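Local coordinates for protein acyl-coenzyme A oxidase 3 (Yarrowia lipolytica, PDB 5YS9) that uses FAD and molecular oxygen to oxidise acyl-CoA esters to trans-2-enoyl-CoA in peroxisomal fatty acid beta-oxidation, releasing hydrogen peroxide, at residues A[319-322]-A[323-327]. Numbering follows the deposited sequence.
Sequences RFIT and IALRY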
loop_
_atom_site.group_PDB
_atom_site.type_symbol
_atom_site.label_atom_id
_atom_site.label_comp_id
_atom_site.label_asym_id
_atom_site.label_seq_id
_atom_site.Cartn_x
_atom_site.Cartn_y
_atom_site.Cartn_z
ATOM N N ARG A 319 3.795 -5.207 -15.496
ATOM C CA ARG A 319 2.405 -5.082 -15.908
ATOM C C ARG A 319 1.904 -3.685 -15.533
ATOM O O ARG A 319 1.371 -2.959 -16.370
ATOM C CB ARG A 319 1.589 -6.165 -15.224
ATOM C CG ARG A 319 0.153 -6.337 -15.705
ATOM C CD ARG A 319 -0.634 -7.251 -14.747
ATOM N NE ARG A 319 -2.057 -6.903 -14.713
ATOM C CZ ARG A 319 -2.944 -7.350 -13.831
ATOM N NH1 ARG A 319 -2.592 -8.169 -12.847
ATOM N NH2 ARG A 319 -4.205 -6.937 -13.938
ATOM N N PHE A 320 2.010 -3.359 -14.266
ATOM C CA PHE A 320 1.545 -2.091 -13.751
ATOM C C PHE A 320 2.297 -0.859 -14.205
ATOM O O PHE A 320 1.712 0.170 -14.461
ATOM C CB PHE A 320 1.292 -2.207 -12.259
ATOM C CG PHE A 320 0.262 -3.238 -11.960
ATOM C CD1 PHE A 320 -1.066 -2.955 -12.145
ATOM C CD2 PHE A 320 0.624 -4.514 -11.628
ATOM C CE1 PHE A 320 -2.020 -3.909 -11.928
ATOM C CE2 PHE A 320 -0.324 -5.477 -11.418
ATOM C CZ PHE A 320 -1.649 -5.173 -11.571
ATOM N N ILE A 321 3.602 -0.984 -14.315
ATOM C CA ILE A 321 4.399 0.071 -14.880
ATOM C C ILE A 321 4.015 0.285 -16.330
ATOM O O ILE A 321 4.011 1.398 -16.799
ATOM C CB ILE A 321 5.911 -0.139 -14.675
ATOM C CG1 ILE A 321 6.646 1.177 -14.833
ATOM C CG2 ILE A 321 6.478 -1.123 -15.668
ATOM C CD1 ILE A 321 6.343 2.196 -13.776
ATOM N N THR A 322 3.727 -0.789 -17.046
ATOM C CA THR A 322 3.209 -0.645 -18.388
ATOM C C THR A 322 1.836 0.007 -18.445
ATOM O O THR A 322 1.615 0.894 -19.236
ATOM C CB THR A 322 3.203 -1.969 -19.161
ATOM O OG1 THR A 322 4.518 -2.494 -19.210
ATOM C CG2 THR A 322 2.747 -1.755 -20.552
ATOM N N ILE A 323 0.926 -0.398 -17.575
ATOM C CA ILE A 323 -0.406 0.268 -17.485
ATOM C C ILE A 323 -0.258 1.779 -17.252
ATOM O O ILE A 323 -0.835 2.607 -18.026
ATOM C CB ILE A 323 -1.299 -0.367 -16.400
ATOM C CG1 ILE A 323 -1.745 -1.759 -16.865
ATOM C CG2 ILE A 323 -2.512 0.513 -16.088
ATOM C CD1 ILE A 323 -2.191 -2.631 -15.702
ATOM N N ALA A 324 0.524 2.139 -16.229
ATOM C CA ALA A 324 0.653 3.582 -15.852
ATOM C C ALA A 324 1.286 4.417 -16.924
ATOM O O ALA A 324 0.838 5.539 -17.134
ATOM C CB ALA A 324 1.422 3.770 -14.565
ATOM N N LEU A 325 2.313 3.873 -17.590
ATOM C CA LEU A 325 3.059 4.608 -18.633
ATOM C C LEU A 325 2.269 4.836 -19.920
ATOM O O LEU A 325 2.335 5.917 -20.511
ATOM C CB LEU A 325 4.397 3.923 -18.937
ATOM C CG LEU A 325 5.451 4.205 -17.856
ATOM C CD1 LEU A 325 6.735 3.404 -18.014
ATOM C CD2 LEU A 325 5.780 5.693 -17.778
ATOM N N ARG A 326 1.539 3.821 -20.357
ATOM C CA ARG A 326 0.667 3.963 -21.522
ATOM C C ARG A 326 -0.438 4.954 -21.255
ATOM O O ARG A 326 -0.676 5.845 -22.088
ATOM C CB ARG A 326 0.062 2.625 -21.948
ATOM C CG ARG A 326 1.049 1.758 -22.686
ATOM C CD ARG A 326 0.455 0.400 -22.954
ATOM N NE ARG A 326 1.507 -0.451 -23.480
ATOM C CZ ARG A 326 1.389 -1.728 -23.856
ATOM N NH1 ARG A 326 0.242 -2.377 -23.729
ATOM N NH2 ARG A 326 2.474 -2.361 -24.324
ATOM N N TYR A 327 -1.106 4.819 -20.100
ATOM C CA TYR A 327 -2.019 5.872 -19.638
ATOM C C TYR A 327 -1.355 7.229 -19.678
ATOM O O TYR A 327 -1.871 8.167 -20.261
ATOM C CB TYR A 327 -2.499 5.638 -18.210
ATOM C CG TYR A 327 -3.582 6.590 -17.767
ATOM C CD1 TYR A 327 -4.807 6.617 -18.409
ATOM C CD2 TYR A 327 -3.394 7.430 -16.714
ATOM C CE1 TYR A 327 -5.793 7.500 -18.043
ATOM C CE2 TYR A 327 -4.376 8.320 -16.337
ATOM C CZ TYR A 327 -5.590 8.345 -17.003
ATOM O OH TYR A 327 -6.603 9.200 -16.599
#
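Arg319 and Ile323 are joined by the first of four i to i+4 backbone hydrogen bonds that link 319-322 to 323-327 within the long helix 300-330. The N of Ile323 lies 2.9 Å from the O of Arg319, and Ala324, Leu325 and Arg326 donate in the same way to Phe320, Ile321 and Thr322. The bonds are those of a regular alpha-helix over these residues.

Three side-chain pairs accompany these bonds, and in each the two side chains run alongside one another in a common direction. The CD1 methyl of Ile323 comes obliquely to the Phe320 ring, 3.7 Å from its CD1. The same ring sets its CZ over the centre of one face of the Arg319 guanidinium, whose NE donates a hydrogen bond to the O of Ile644. CG1 of Ile321, anti to the backbone N (chi1 -160°), lies 3.9 Å from CD1 of Leu325, one turn on.

The third pair is part apolar, part charged. Thr322 turns its CG2 methyl over one face of the Arg326 guanidinium, off centre and 3.4 Å from NE, while its OG1 is hydrogen-bonded to the O of Gln318, one turn earlier. Arg326 runs extended from CG to NE, and its buried charge is met by a salt bridge from NH2 to Asp635 and a hydrogen bond from NH1 to the O of Gly649. A leucine in its place would probably leave Asp635 without this charged mate and the Gly649 carbonyl without this donor.

Within the alpha-helical C-alpha1 region, Ile321, Ala324 and Leu325 pack on helix 349-385, and Phe320, Ile321 and Ala324 on helix 391-428. Thr322 and Leu325 touch helix 630-635, and the Phe320 ring also meets that of Phe441 on helix 441-448; the segment is buried, with the Ala324 side chain about 9 Å from a bound FAD.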